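Tryptophanyl-tRNA synthetase (Thermus thermophilus, PDB 2EL7) probably catalyses the ATP-dependent attachment of tryptophan to tRNA(Trp), acting as a homodimeric class I aminoacyl-tRNA synthetase. Local coordinates at residues I23-A28 and L179-A184; V87-E92 and A312-T317; T110-K115 and G125-P130; R164-H167 and E171-P174; E208-I213 and I273-L278. All coordinates share one frame; numbering follows the deposited sequence.

Contact 1: residues I23-A28 and L179-A184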
# COMPACT_ATOMS: atom_id res chain seq x y z
N ILE A 23 20.97 20.74 0.48
CA ILE A 23 21.39 20.66 -0.90
C ILE A 23 22.89 20.57 -1.04
O ILE A 23 23.42 19.76 -1.81
CB ILE A 23 20.83 21.87 -1.71
CG1 ILE A 23 19.31 21.74 -1.85
CG2 ILE A 23 21.43 21.90 -3.12
CD1 ILE A 23 18.66 22.89 -2.55
N LYS A 24 23.60 21.39 -0.28
CA LYS A 24 25.05 21.36 -0.32
C LYS A 24 25.52 19.95 0.03
O LYS A 24 26.51 19.46 -0.51
CB LYS A 24 25.64 22.38 0.65
CG LYS A 24 27.10 22.14 1.00
CD LYS A 24 27.74 23.38 1.63
CE LYS A 24 28.07 24.46 0.58
NZ LYS A 24 26.90 24.86 -0.28
N GLN A 25 24.79 19.28 0.92
CA GLN A 25 25.18 17.94 1.32
C GLN A 25 24.82 16.91 0.26
O GLN A 25 25.59 15.98 -0.01
CB GLN A 25 24.52 17.58 2.65
CG GLN A 25 24.97 16.24 3.20
CD GLN A 25 24.30 15.89 4.52
OE1 GLN A 25 23.07 15.80 4.60
NE2 GLN A 25 25.11 15.71 5.57
N TRP A 26 23.65 17.07 -0.34
CA TRP A 26 23.20 16.17 -1.39
C TRP A 26 24.21 16.18 -2.52
O TRP A 26 24.53 15.15 -3.10
CB TRP A 26 21.83 16.61 -1.95
CG TRP A 26 20.71 16.46 -0.99
CD1 TRP A 26 20.72 15.79 0.20
CD2 TRP A 26 19.36 16.93 -1.18
NE1 TRP A 26 19.47 15.81 0.77
CE2 TRP A 26 18.62 16.51 -0.06
CE3 TRP A 26 18.72 17.67 -2.18
CZ2 TRP A 26 17.26 16.79 0.09
CZ3 TRP A 26 17.37 17.96 -2.03
CH2 TRP A 26 16.65 17.52 -0.90
N VAL A 27 24.69 17.38 -2.84
CA VAL A 27 25.69 17.56 -3.90
C VAL A 27 26.95 16.78 -3.54
O VAL A 27 27.53 16.09 -4.40
CB VAL A 27 26.02 19.07 -4.09
CG1 VAL A 27 27.16 19.24 -5.05
CG2 VAL A 27 24.79 19.81 -4.64
N ALA A 28 27.38 16.86 -2.27
CA ALA A 28 28.58 16.14 -1.83
C ALA A 28 28.38 14.63 -1.96
O ALA A 28 29.29 13.92 -2.39
CB ALA A 28 28.97 16.50 -0.36
N LEU A 179 21.76 10.09 8.29
CA LEU A 179 22.93 10.92 8.05
C LEU A 179 22.49 12.33 8.38
O LEU A 179 21.69 12.93 7.66
CB LEU A 179 23.38 10.86 6.58
CG LEU A 179 24.51 11.82 6.15
CD1 LEU A 179 25.78 11.49 6.94
CD2 LEU A 179 24.77 11.67 4.64
N LEU A 180 23.00 12.85 9.50
CA LEU A 180 22.66 14.21 9.92
C LEU A 180 23.59 15.18 9.21
O LEU A 180 24.53 14.77 8.53
CB LEU A 180 22.79 14.35 11.43
CG LEU A 180 21.73 13.51 12.15
CD1 LEU A 180 21.97 13.51 13.65
CD2 LEU A 180 20.38 14.07 11.85
N ASN A 181 23.34 16.47 9.40
CA ASN A 181 24.10 17.53 8.75
C ASN A 181 24.41 18.68 9.73
O ASN A 181 24.00 19.84 9.51
CB ASN A 181 23.26 18.02 7.57
CG ASN A 181 24.00 18.96 6.65
OD1 ASN A 181 25.21 18.87 6.50
ND2 ASN A 181 23.25 19.85 5.99
N PRO A 182 25.17 18.38 10.80
CA PRO A 182 25.55 19.34 11.85
C PRO A 182 26.35 20.54 11.35
O PRO A 182 26.19 21.66 11.86
CB PRO A 182 26.34 18.48 12.82
CG PRO A 182 27.06 17.55 11.89
CD PRO A 182 25.96 17.14 10.93
N GLU A 183 27.22 20.32 10.37
CA GLU A 183 28.02 21.40 9.83
C GLU A 183 27.21 22.45 9.05
O GLU A 183 27.74 23.50 8.71
CB GLU A 183 29.14 20.84 8.95
CG GLU A 183 30.49 20.81 9.67
CD GLU A 183 30.76 22.09 10.46
OE1 GLU A 183 30.11 22.30 11.51
OE2 GLU A 183 31.62 22.91 10.04
N ALA A 184 25.94 22.16 8.78
CA ALA A 184 25.09 23.07 8.03
C ALA A 184 24.56 24.20 8.89
O ALA A 184 24.27 24.02 10.06
CB ALA A 184 23.92 22.32 7.43
O HOH W 1 21.31 15.38 6.91

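Contact 2: residues V87-E92 and A312-T317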
# COMPACT_ATOMS: atom_id res chain seq x y z
N VAL A 87 8.05 4.41 -9.76
CA VAL A 87 8.46 3.04 -9.44
C VAL A 87 7.48 2.58 -8.37
O VAL A 87 7.73 2.66 -7.18
CB VAL A 87 9.89 3.00 -8.93
CG1 VAL A 87 10.31 1.55 -8.71
CG2 VAL A 87 10.79 3.69 -9.94
N PRO A 88 6.32 2.08 -8.80
CA PRO A 88 5.23 1.60 -7.97
C PRO A 88 5.47 0.37 -7.09
O PRO A 88 4.70 0.15 -6.15
CB PRO A 88 4.12 1.36 -8.99
CG PRO A 88 4.92 0.78 -10.14
CD PRO A 88 6.07 1.78 -10.23
N GLU A 89 6.50 -0.42 -7.40
CA GLU A 89 6.83 -1.61 -6.64
C GLU A 89 6.89 -1.34 -5.13
O GLU A 89 6.50 -2.18 -4.33
CB GLU A 89 8.21 -2.18 -7.05
CG GLU A 89 8.32 -3.01 -8.33
CD GLU A 89 8.16 -2.20 -9.59
OE1 GLU A 89 8.42 -0.99 -9.58
OE2 GLU A 89 7.78 -2.80 -10.62
N HIS A 90 7.40 -0.18 -4.72
CA HIS A 90 7.48 0.03 -3.29
C HIS A 90 6.15 0.02 -2.57
O HIS A 90 6.12 -0.29 -1.38
CB HIS A 90 8.33 1.28 -2.94
CG HIS A 90 7.59 2.58 -3.00
ND1 HIS A 90 7.37 3.26 -4.18
CD2 HIS A 90 7.01 3.32 -2.03
CE1 HIS A 90 6.68 4.36 -3.93
NE2 HIS A 90 6.45 4.42 -2.63
N THR A 91 5.05 0.33 -3.26
CA THR A 91 3.75 0.30 -2.58
C THR A 91 3.37 -1.13 -2.30
O THR A 91 2.50 -1.38 -1.49
CB THR A 91 2.52 0.94 -3.37
OG1 THR A 91 2.26 0.23 -4.59
CG2 THR A 91 2.77 2.40 -3.64
N GLU A 92 3.99 -2.06 -3.01
CA GLU A 92 3.69 -3.47 -2.80
C GLU A 92 4.50 -3.96 -1.59
O GLU A 92 3.98 -4.69 -0.72
CB GLU A 92 4.05 -4.27 -4.03
CG GLU A 92 3.72 -5.73 -3.88
CD GLU A 92 4.22 -6.54 -5.04
OE1 GLU A 92 4.56 -5.93 -6.07
OE2 GLU A 92 4.27 -7.79 -4.93
N ALA A 312 15.22 -1.10 -11.95
CA ALA A 312 15.97 -2.32 -12.20
C ALA A 312 16.26 -2.93 -10.82
O ALA A 312 16.10 -4.14 -10.61
CB ALA A 312 17.29 -2.01 -12.96
N VAL A 313 16.67 -2.08 -9.89
CA VAL A 313 16.94 -2.53 -8.52
C VAL A 313 15.64 -2.95 -7.81
O VAL A 313 15.58 -4.03 -7.22
CB VAL A 313 17.62 -1.41 -7.69
CG1 VAL A 313 17.66 -1.78 -6.23
CG2 VAL A 313 19.04 -1.19 -8.20
N ALA A 314 14.60 -2.11 -7.88
CA ALA A 314 13.32 -2.40 -7.20
C ALA A 314 12.67 -3.73 -7.59
O ALA A 314 12.19 -4.46 -6.73
CB ALA A 314 12.33 -1.26 -7.42
N GLN A 315 12.65 -4.04 -8.88
CA GLN A 315 12.07 -5.30 -9.34
C GLN A 315 12.88 -6.47 -8.85
O GLN A 315 12.31 -7.52 -8.52
CB GLN A 315 11.98 -5.33 -10.85
CG GLN A 315 11.35 -4.06 -11.34
CD GLN A 315 10.86 -4.15 -12.75
OE1 GLN A 315 11.52 -4.74 -13.60
NE2 GLN A 315 9.70 -3.56 -13.01
N ALA A 316 14.20 -6.31 -8.80
CA ALA A 316 15.04 -7.38 -8.29
C ALA A 316 14.66 -7.57 -6.82
O ALA A 316 14.35 -8.69 -6.39
CB ALA A 316 16.54 -7.03 -8.43
N THR A 317 14.61 -6.48 -6.06
CA THR A 317 14.27 -6.59 -4.65
C THR A 317 12.91 -7.20 -4.44
O THR A 317 12.74 -8.07 -3.58
CB THR A 317 14.24 -5.23 -3.91
OG1 THR A 317 15.53 -4.60 -3.97
CG2 THR A 317 13.87 -5.47 -2.44

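Contact 3: residues T110-K115 and G125-P130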
# COMPACT_ATOMS: atom_id res chain seq x y z
N THR A 110 6.13 10.56 16.60
CA THR A 110 5.95 11.95 16.91
C THR A 110 5.11 12.73 15.90
O THR A 110 4.26 13.51 16.30
CB THR A 110 7.29 12.65 17.04
OG1 THR A 110 8.10 11.94 17.97
CG2 THR A 110 7.10 14.08 17.53
N GLN A 111 5.35 12.53 14.61
CA GLN A 111 4.61 13.30 13.62
C GLN A 111 3.14 13.01 13.66
O GLN A 111 2.33 13.93 13.76
CB GLN A 111 5.17 13.09 12.21
CG GLN A 111 6.45 13.88 11.97
CD GLN A 111 6.62 14.34 10.51
OE1 GLN A 111 5.67 14.81 9.87
NE2 GLN A 111 7.84 14.22 9.99
N PHE A 112 2.78 11.74 13.60
CA PHE A 112 1.38 11.36 13.65
C PHE A 112 0.70 11.88 14.91
O PHE A 112 -0.41 12.41 14.85
CB PHE A 112 1.22 9.84 13.62
CG PHE A 112 -0.15 9.37 14.01
CD1 PHE A 112 -1.21 9.44 13.10
CD2 PHE A 112 -0.39 8.88 15.28
CE1 PHE A 112 -2.48 9.03 13.45
CE2 PHE A 112 -1.68 8.45 15.66
CZ PHE A 112 -2.72 8.53 14.75
N LYS A 113 1.37 11.72 16.05
CA LYS A 113 0.87 12.12 17.35
C LYS A 113 0.54 13.61 17.47
O LYS A 113 -0.49 13.98 18.03
CB LYS A 113 1.88 11.74 18.43
CG LYS A 113 1.43 12.03 19.85
CD LYS A 113 2.58 12.52 20.68
CE LYS A 113 2.83 13.98 20.46
NZ LYS A 113 4.09 14.46 21.09
N ASP A 114 1.43 14.45 16.96
CA ASP A 114 1.21 15.90 17.02
C ASP A 114 0.04 16.34 16.16
O ASP A 114 -0.70 17.24 16.54
CB ASP A 114 2.45 16.67 16.57
CG ASP A 114 3.58 16.63 17.60
OD1 ASP A 114 3.30 16.45 18.80
OD2 ASP A 114 4.76 16.79 17.20
N LYS A 115 -0.14 15.71 15.00
CA LYS A 115 -1.24 16.08 14.12
C LYS A 115 -2.52 15.54 14.73
O LYS A 115 -3.57 16.18 14.68
CB LYS A 115 -1.01 15.52 12.71
CG LYS A 115 -2.19 14.72 12.13
CD LYS A 115 -3.35 15.59 11.65
CE LYS A 115 -2.92 16.46 10.48
NZ LYS A 115 -4.02 17.32 10.02
N GLY A 125 -3.50 7.84 6.13
CA GLY A 125 -2.31 8.24 5.39
C GLY A 125 -1.27 8.81 6.34
O GLY A 125 -0.09 8.48 6.22
N LEU A 126 -1.69 9.67 7.27
CA LEU A 126 -0.75 10.23 8.25
C LEU A 126 -0.14 9.08 9.07
O LEU A 126 1.09 9.01 9.24
CB LEU A 126 -1.44 11.21 9.23
CG LEU A 126 -1.97 12.60 8.86
CD1 LEU A 126 -1.35 13.07 7.53
CD2 LEU A 126 -3.53 12.58 8.78
N LEU A 127 -0.99 8.18 9.57
CA LEU A 127 -0.50 7.07 10.38
C LEU A 127 0.44 6.12 9.63
O LEU A 127 1.51 5.78 10.14
CB LEU A 127 -1.66 6.25 10.97
CG LEU A 127 -1.22 5.02 11.79
CD1 LEU A 127 -0.69 5.48 13.14
CD2 LEU A 127 -2.39 4.06 12.01
N MET A 128 0.04 5.72 8.43
CA MET A 128 0.80 4.77 7.61
C MET A 128 1.98 5.34 6.78
O MET A 128 2.77 4.57 6.22
CB MET A 128 -0.16 4.01 6.67
CG MET A 128 -1.33 3.35 7.36
SD MET A 128 -0.76 2.30 8.72
CE MET A 128 0.45 1.32 7.92
N TYR A 129 2.13 6.65 6.70
CA TYR A 129 3.22 7.20 5.89
C TYR A 129 4.61 6.67 6.23
O TYR A 129 5.41 6.38 5.33
CB TYR A 129 3.24 8.72 5.94
CG TYR A 129 4.19 9.35 4.96
CD1 TYR A 129 4.04 9.15 3.59
CD2 TYR A 129 5.28 10.13 5.40
CE1 TYR A 129 4.95 9.71 2.68
CE2 TYR A 129 6.18 10.70 4.50
CZ TYR A 129 6.01 10.49 3.15
OH TYR A 129 6.91 11.05 2.26
N PRO A 130 4.94 6.54 7.52
CA PRO A 130 6.29 6.03 7.80
C PRO A 130 6.56 4.65 7.21
O PRO A 130 7.70 4.34 6.84
CB PRO A 130 6.35 6.06 9.33
CG PRO A 130 5.46 7.27 9.66
CD PRO A 130 4.28 7.04 8.75

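Contact 4: residues R164-H167 and E171-P174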
# COMPACT_ATOMS: atom_id res chain seq x y z
N ARG A 164 13.14 -7.27 11.63
CA ARG A 164 12.01 -8.19 11.73
C ARG A 164 11.91 -9.03 10.47
O ARG A 164 11.69 -10.24 10.56
CB ARG A 164 10.71 -7.43 11.97
CG ARG A 164 9.57 -8.31 12.39
CD ARG A 164 8.39 -7.47 12.93
NE ARG A 164 8.69 -6.71 14.15
CZ ARG A 164 8.76 -5.38 14.23
NH1 ARG A 164 9.04 -4.80 15.40
NH2 ARG A 164 8.56 -4.63 13.15
N PHE A 165 12.09 -8.40 9.31
CA PHE A 165 12.02 -9.10 8.05
C PHE A 165 13.18 -10.07 7.92
O PHE A 165 12.97 -11.25 7.59
CB PHE A 165 12.05 -8.12 6.86
CG PHE A 165 11.78 -8.77 5.51
CD1 PHE A 165 10.50 -8.72 4.93
CD2 PHE A 165 12.79 -9.48 4.85
CE1 PHE A 165 10.24 -9.36 3.70
CE2 PHE A 165 12.54 -10.12 3.62
CZ PHE A 165 11.26 -10.06 3.05
N ASN A 166 14.40 -9.60 8.15
CA ASN A 166 15.57 -10.47 8.04
C ASN A 166 15.49 -11.73 8.91
O ASN A 166 15.85 -12.82 8.47
CB ASN A 166 16.86 -9.71 8.34
CG ASN A 166 17.19 -8.64 7.29
OD1 ASN A 166 16.70 -8.69 6.15
ND2 ASN A 166 18.03 -7.68 7.66
N HIS A 167 15.01 -11.57 10.14
CA HIS A 167 14.89 -12.70 11.05
C HIS A 167 13.83 -13.71 10.61
O HIS A 167 14.06 -14.92 10.70
CB HIS A 167 14.56 -12.21 12.47
CG HIS A 167 14.15 -13.31 13.41
ND1 HIS A 167 15.01 -14.31 13.81
CD2 HIS A 167 12.97 -13.55 14.05
CE1 HIS A 167 14.38 -15.11 14.66
NE2 HIS A 167 13.15 -14.67 14.82
N GLU A 171 18.16 -13.17 5.66
CA GLU A 171 18.79 -11.85 5.51
C GLU A 171 18.45 -11.23 4.16
O GLU A 171 18.78 -11.78 3.11
CB GLU A 171 20.32 -11.93 5.67
CG GLU A 171 20.96 -10.53 5.80
CD GLU A 171 22.48 -10.54 5.95
OE1 GLU A 171 23.16 -11.05 5.03
OE2 GLU A 171 22.99 -10.02 6.98
N THR A 172 17.81 -10.07 4.19
CA THR A 172 17.42 -9.45 2.94
C THR A 172 17.74 -7.97 2.81
O THR A 172 18.19 -7.51 1.76
CB THR A 172 15.92 -9.60 2.70
OG1 THR A 172 15.54 -10.99 2.78
CG2 THR A 172 15.55 -9.04 1.36
N PHE A 173 17.48 -7.24 3.89
CA PHE A 173 17.65 -5.80 3.90
C PHE A 173 18.70 -5.24 4.84
O PHE A 173 18.94 -5.78 5.92
CB PHE A 173 16.32 -5.12 4.27
CG PHE A 173 15.19 -5.39 3.31
CD1 PHE A 173 14.13 -6.20 3.69
CD2 PHE A 173 15.14 -4.76 2.08
CE1 PHE A 173 13.03 -6.37 2.85
CE2 PHE A 173 14.05 -4.92 1.23
CZ PHE A 173 12.98 -5.73 1.62
N PRO A 174 19.35 -4.13 4.44
CA PRO A 174 20.37 -3.51 5.28
C PRO A 174 19.56 -2.71 6.26
O PRO A 174 18.39 -2.46 6.01
CB PRO A 174 21.11 -2.59 4.30
CG PRO A 174 19.95 -2.12 3.40
CD PRO A 174 19.27 -3.46 3.13

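Contact 5: residues E208-I213 and I273-L278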
# COMPACT_ATOMS: atom_id res chain seq x y z
N GLU A 208 13.63 33.52 -6.67
CA GLU A 208 12.76 34.65 -6.36
C GLU A 208 13.15 35.85 -7.22
O GLU A 208 14.32 36.04 -7.52
CB GLU A 208 12.88 34.98 -4.86
CG GLU A 208 11.93 36.04 -4.34
CD GLU A 208 11.94 36.16 -2.82
OE1 GLU A 208 11.41 37.17 -2.31
OE2 GLU A 208 12.45 35.25 -2.13
N PRO A 209 12.17 36.66 -7.65
CA PRO A 209 12.58 37.81 -8.48
C PRO A 209 13.56 38.75 -7.75
O PRO A 209 13.39 39.06 -6.56
CB PRO A 209 11.25 38.48 -8.80
CG PRO A 209 10.30 37.35 -8.82
CD PRO A 209 10.71 36.57 -7.58
N GLU A 210 14.59 39.18 -8.47
CA GLU A 210 15.62 40.06 -7.94
C GLU A 210 15.05 41.24 -7.16
O GLU A 210 15.48 41.54 -6.04
CB GLU A 210 16.45 40.58 -9.10
CG GLU A 210 17.76 41.18 -8.69
CD GLU A 210 18.61 41.57 -9.88
OE1 GLU A 210 18.22 42.53 -10.58
OE2 GLU A 210 19.66 40.93 -10.11
N GLU A 211 14.07 41.92 -7.75
CA GLU A 211 13.46 43.07 -7.11
C GLU A 211 12.81 42.69 -5.80
O GLU A 211 12.65 43.52 -4.91
CB GLU A 211 12.43 43.71 -8.06
CG GLU A 211 11.68 44.90 -7.46
CD GLU A 211 12.61 45.95 -6.84
OE1 GLU A 211 13.56 46.39 -7.54
OE2 GLU A 211 12.38 46.34 -5.67
N SER A 212 12.43 41.43 -5.68
CA SER A 212 11.77 40.97 -4.47
C SER A 212 12.77 40.61 -3.39
O SER A 212 12.53 40.85 -2.21
CB SER A 212 10.87 39.77 -4.76
OG SER A 212 10.22 39.37 -3.58
N ILE A 213 13.89 40.01 -3.78
CA ILE A 213 14.92 39.67 -2.79
C ILE A 213 15.48 40.97 -2.24
O ILE A 213 15.84 41.06 -1.06
CB ILE A 213 16.05 38.85 -3.44
CG1 ILE A 213 15.60 37.39 -3.64
CG2 ILE A 213 17.30 38.92 -2.57
CD1 ILE A 213 16.47 36.60 -4.61
N ILE A 273 26.04 45.34 -0.15
CA ILE A 273 27.17 44.41 -0.26
C ILE A 273 26.57 43.01 -0.15
O ILE A 273 26.98 42.09 -0.87
CB ILE A 273 28.20 44.56 0.87
CG1 ILE A 273 28.80 45.97 0.88
CG2 ILE A 273 29.29 43.52 0.68
CD1 ILE A 273 29.94 46.17 -0.10
N LEU A 274 25.60 42.85 0.76
CA LEU A 274 24.93 41.57 0.95
C LEU A 274 24.19 41.16 -0.33
O LEU A 274 24.35 40.04 -0.82
CB LEU A 274 23.92 41.67 2.10
CG LEU A 274 22.98 40.46 2.22
CD1 LEU A 274 23.79 39.17 2.45
CD2 LEU A 274 22.00 40.70 3.35
N PHE A 275 23.37 42.06 -0.85
CA PHE A 275 22.62 41.82 -2.07
C PHE A 275 23.53 41.40 -3.22
O PHE A 275 23.37 40.30 -3.77
CB PHE A 275 21.84 43.08 -2.44
CG PHE A 275 21.03 42.95 -3.70
CD1 PHE A 275 19.88 42.17 -3.72
CD2 PHE A 275 21.42 43.60 -4.86
CE1 PHE A 275 19.13 42.04 -4.88
CE2 PHE A 275 20.67 43.48 -6.04
CZ PHE A 275 19.52 42.70 -6.04
N ASP A 276 24.48 42.25 -3.59
CA ASP A 276 25.38 41.91 -4.69
C ASP A 276 26.00 40.52 -4.54
O ASP A 276 26.07 39.75 -5.52
CB ASP A 276 26.51 42.95 -4.84
CG ASP A 276 25.99 44.33 -5.17
OD1 ASP A 276 24.99 44.40 -5.91
OD2 ASP A 276 26.59 45.33 -4.69
N HIS A 277 26.47 40.22 -3.33
CA HIS A 277 27.10 38.94 -3.06
C HIS A 277 26.08 37.82 -3.10
O HIS A 277 26.37 36.71 -3.53
CB HIS A 277 27.83 38.98 -1.71
CG HIS A 277 29.19 39.61 -1.79
ND1 HIS A 277 30.35 38.86 -1.90
CD2 HIS A 277 29.57 40.91 -1.84
CE1 HIS A 277 31.38 39.68 -2.02
NE2 HIS A 277 30.94 40.92 -1.99
N LEU A 278 24.86 38.12 -2.66
CA LEU A 278 23.82 37.11 -2.68
C LEU A 278 23.46 36.76 -4.12
O LEU A 278 23.45 35.59 -4.46
CB LEU A 278 22.59 37.61 -1.92
CG LEU A 278 21.41 36.65 -2.00
CD1 LEU A 278 21.84 35.28 -1.50
CD2 LEU A 278 20.24 37.20 -1.19

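Contact 1: residues I23-A28 and L179-A184
The flat amide of Q25 lies between two residues of 179-184: the carboxamide of N181 covers one face, the branch point of L179 lies toward the other, and L180 O is met in the amide plane at the nitrogen end. This joins two parts of the Rossmann-type catalytic fold of class I synthetases, helix 16-33, which begins within the predicted HIGH motif, and the loop that follows strand 177-179. The Q25 side chain is fully extended, with CG anti to the backbone N (chi1 -175°), which lets it span the distance between the backbones, whose nearest alpha carbons, Q25 and N181, are 7.5 Å apart. Its NE2 donates to L180 O over 3.2 Å, approaching from above the carbonyl plane, where no lone pair lies. N181 slides past in the opposite direction; the two amide planes are 38° apart, and Q25 CD lies 3.7 Å from N181 CG. On the other side L179 CG approaches Q25 NE2 to 4.0 Å. N181 ND2 also reaches back to the same helix through a weak hydrogen bond to G21 O. The oxygen end of Q25 is linked indirectly: one water sits 2.9 Å from Q25 OE1 and 2.6 Å from L179 O.

Contact 2: residues V87-E92 and A312-T317
Apolar packing between V87, E89 and A314 brings the start of helix 89-99 against helix 296-324. The CB of A314 faces the other segment and meets V87 CG1 at 3.7 Å. V87 has this methyl anti to its own nitrogen (chi1 -175°), which aims it at the alanine, and E89 CB, two residues on, lies 4.2 Å from A314 CB. A residue as small as alanine allows a close approach here, with the alpha carbons of E89 and A314 only 6.6 Å apart.

Polar contact is carried by one bond beside this patch. Q315 NE2 donates to E89 OE2 over 3.2 Å, and the N-H points fairly straight at the oxygen (159°). The donor comes down from above the carboxylate plane, 53° out of it, while the oxygen lies close to the plane of the Q315 amide. E89 folds back at chi2 to meet the glutamine. With an alanine at Q315, E89 OE2 would probably lose this donor and the carboxylate would be freer to turn.

Within 87-92, H90 ND1 donates to V87 O over 3.1 Å, in the plane of the imidazole, which ties the H90 ring back to the chain three residues earlier. Further along the same helix, E92 forms a salt bridge with R322 and a hydrogen bond with Y44 of the second subunit, and H90 packs on D136, a predicted tryptophan ligand. The arrangement thus borders the subunit interface of a dimeric class I synthetase, close to its probable amino acid pocket.

Contact 3: residues T110-K115 and G125-P130
F112 and L127 meet face-on: the leucine methyl CD1 stands 3.8 Å above the centre of the phenyl ring, only 1° off its normal, in a textbook CH-pi contact. Both side chains leave their helices with CG anti to the backbone N, and they cross obliquely, which sets the ring face under the CD1 methyl. The ring CE1 reaches L127 CB at 3.8 Å, and its CD1 comes as near as 3.7 Å to L127 CA, so the phenylalanine presses on the helix backbone as well as on the side chain. L126, the preceding residue, adds a looser apolar contact through its CB to F112 CD1.

The second pair is turned differently. K115 and L126 cross at about a right angle, and the lysine uses its aliphatic part, with CG 3.9 Å from L126 CG. Bends at chi2 and chi3 carry the lysine chain across the leucine, its NZ forming a salt bridge with E120.

The two helical segments run antiparallel, at 171°, with their axes 9.0 Å apart, and form a helical hairpin joined by a short connection. The hairpin forms part of the dimer interface: both F112 and L127 also pack on L103 of the second subunit, and Y129 on W95 of that subunit. Across the two segments the contact is therefore held by dispersion and shape, through a methyl-aromatic pair and hydrocarbon chains, with lysine contributing its methylenes here and its charge to a partner beyond them.

Contact 4: residues R164-H167 and E171-P174
In the beta-alpha-beta crossover from strand 144-146 through helix 153-169 to strand 177-179, within the Rossmann-type catalytic domain, N166 near the helix end binds the backbone of T172 and F173 as the chain turns back. Its carboxamide takes both polar groups of F173: ND2 donates to F173 O over 2.7 Å, and OD1 accepts from F173 N over 2.8 Å. Both bonds are nearly straight (173°) and lie in the carbonyl plane on a lone pair, so the amide pairs with the loop much as a neighbouring strand would. OD1 takes a second donor, T172 N, at 2.6 Å, which comes from well above the plane. With CG beside its own backbone N (chi1 -67°), the asparagine swings its amide toward the loop. A leucine in place of N166 would probably leave the two amide N-H groups and the F173 carbonyl without these mates and let the turn shift.

Alongside, F165 and F173 form a T-shaped pair. The edge of F173 points at the face of F165, with the ring centroids 5.0 Å apart and the planes at 71°. Both rings also pack on V321 of helix 296-324, which covers this side of the connection. T172 lies beside both: its CG2 sits over one face of the F173 ring, while its hydroxyl, hydrogen-bonded to G170 O and K324 NZ, lies in the plane of the F165 ring at its edge, with OG1 3.2 Å from F165 CE2.

Contact 5: residues E208-I213 and I273-L278
The ring of F275 reaches E210 edge-first, its CZ abutting the aliphatic CG of the glutamate at 3.5 Å. The two side chains cross at about a right angle, and the carboxylate plane is turned 68° from the ring. F275 extends from its helix with CG anti to the backbone N (chi1 179°), which carries the ring across to the first turn of helix 210-218. There its CE1 also comes within 3.9 Å of E210 O. One turn further along, I213 supplies the deeper part of the contact: its CG2 meets L278 CD2 at 3.7 Å, and the same methyl lies more loosely at the ring edge, 4.3 Å from F275 CE1. I213 is thus packed against both L278 and F275, and beyond them it touches L282 and R286 of the same long helix 267-294. W214, the next residue, has its ring against that of F275.

The start of helix 210-218 is braced from its own side. P209 occupies the N-cap position and its carbonyl receives both S212 N and I213 N, while S212 OG donates to E208 OE1 over 2.8 Å, using the anti lone pair; that carboxylate also pairs with K216. The contact joins the segment following the predicted KMSKS motif to helix 267-294, and L278 lies about 8 Å from M196 of that motif, side chain to side chain. Its chemistry is hydrophobic: two methyls, a ring edge and a glutamate methylene meet, and the fit, with no polar bond, rests on shape, I213 and L278 being buried and E210 exposed.

Contacts 2 and 4 are neighbours: T317 CG2 touches F173 CE2 at 3.7 Å, and helix 296-324 serves both, as a partner in contact 2 and as cover for the two rings of contact 4. Contact 4 is the buried one and the richest in hydrogen bonds, whereas contact 1 lies at the surface and relies on one amide and a water. Contacts 2, 3 and 5 are partly buried; 3 and 5 are apolar, while 2 adds a single polar bond. Contacts 2 and 3 reach the second subunit, contacts 1 and 5 touch no other chain, and contact 5 sits at the other end of the molecule, its centre about 50 Å from that of contact 4.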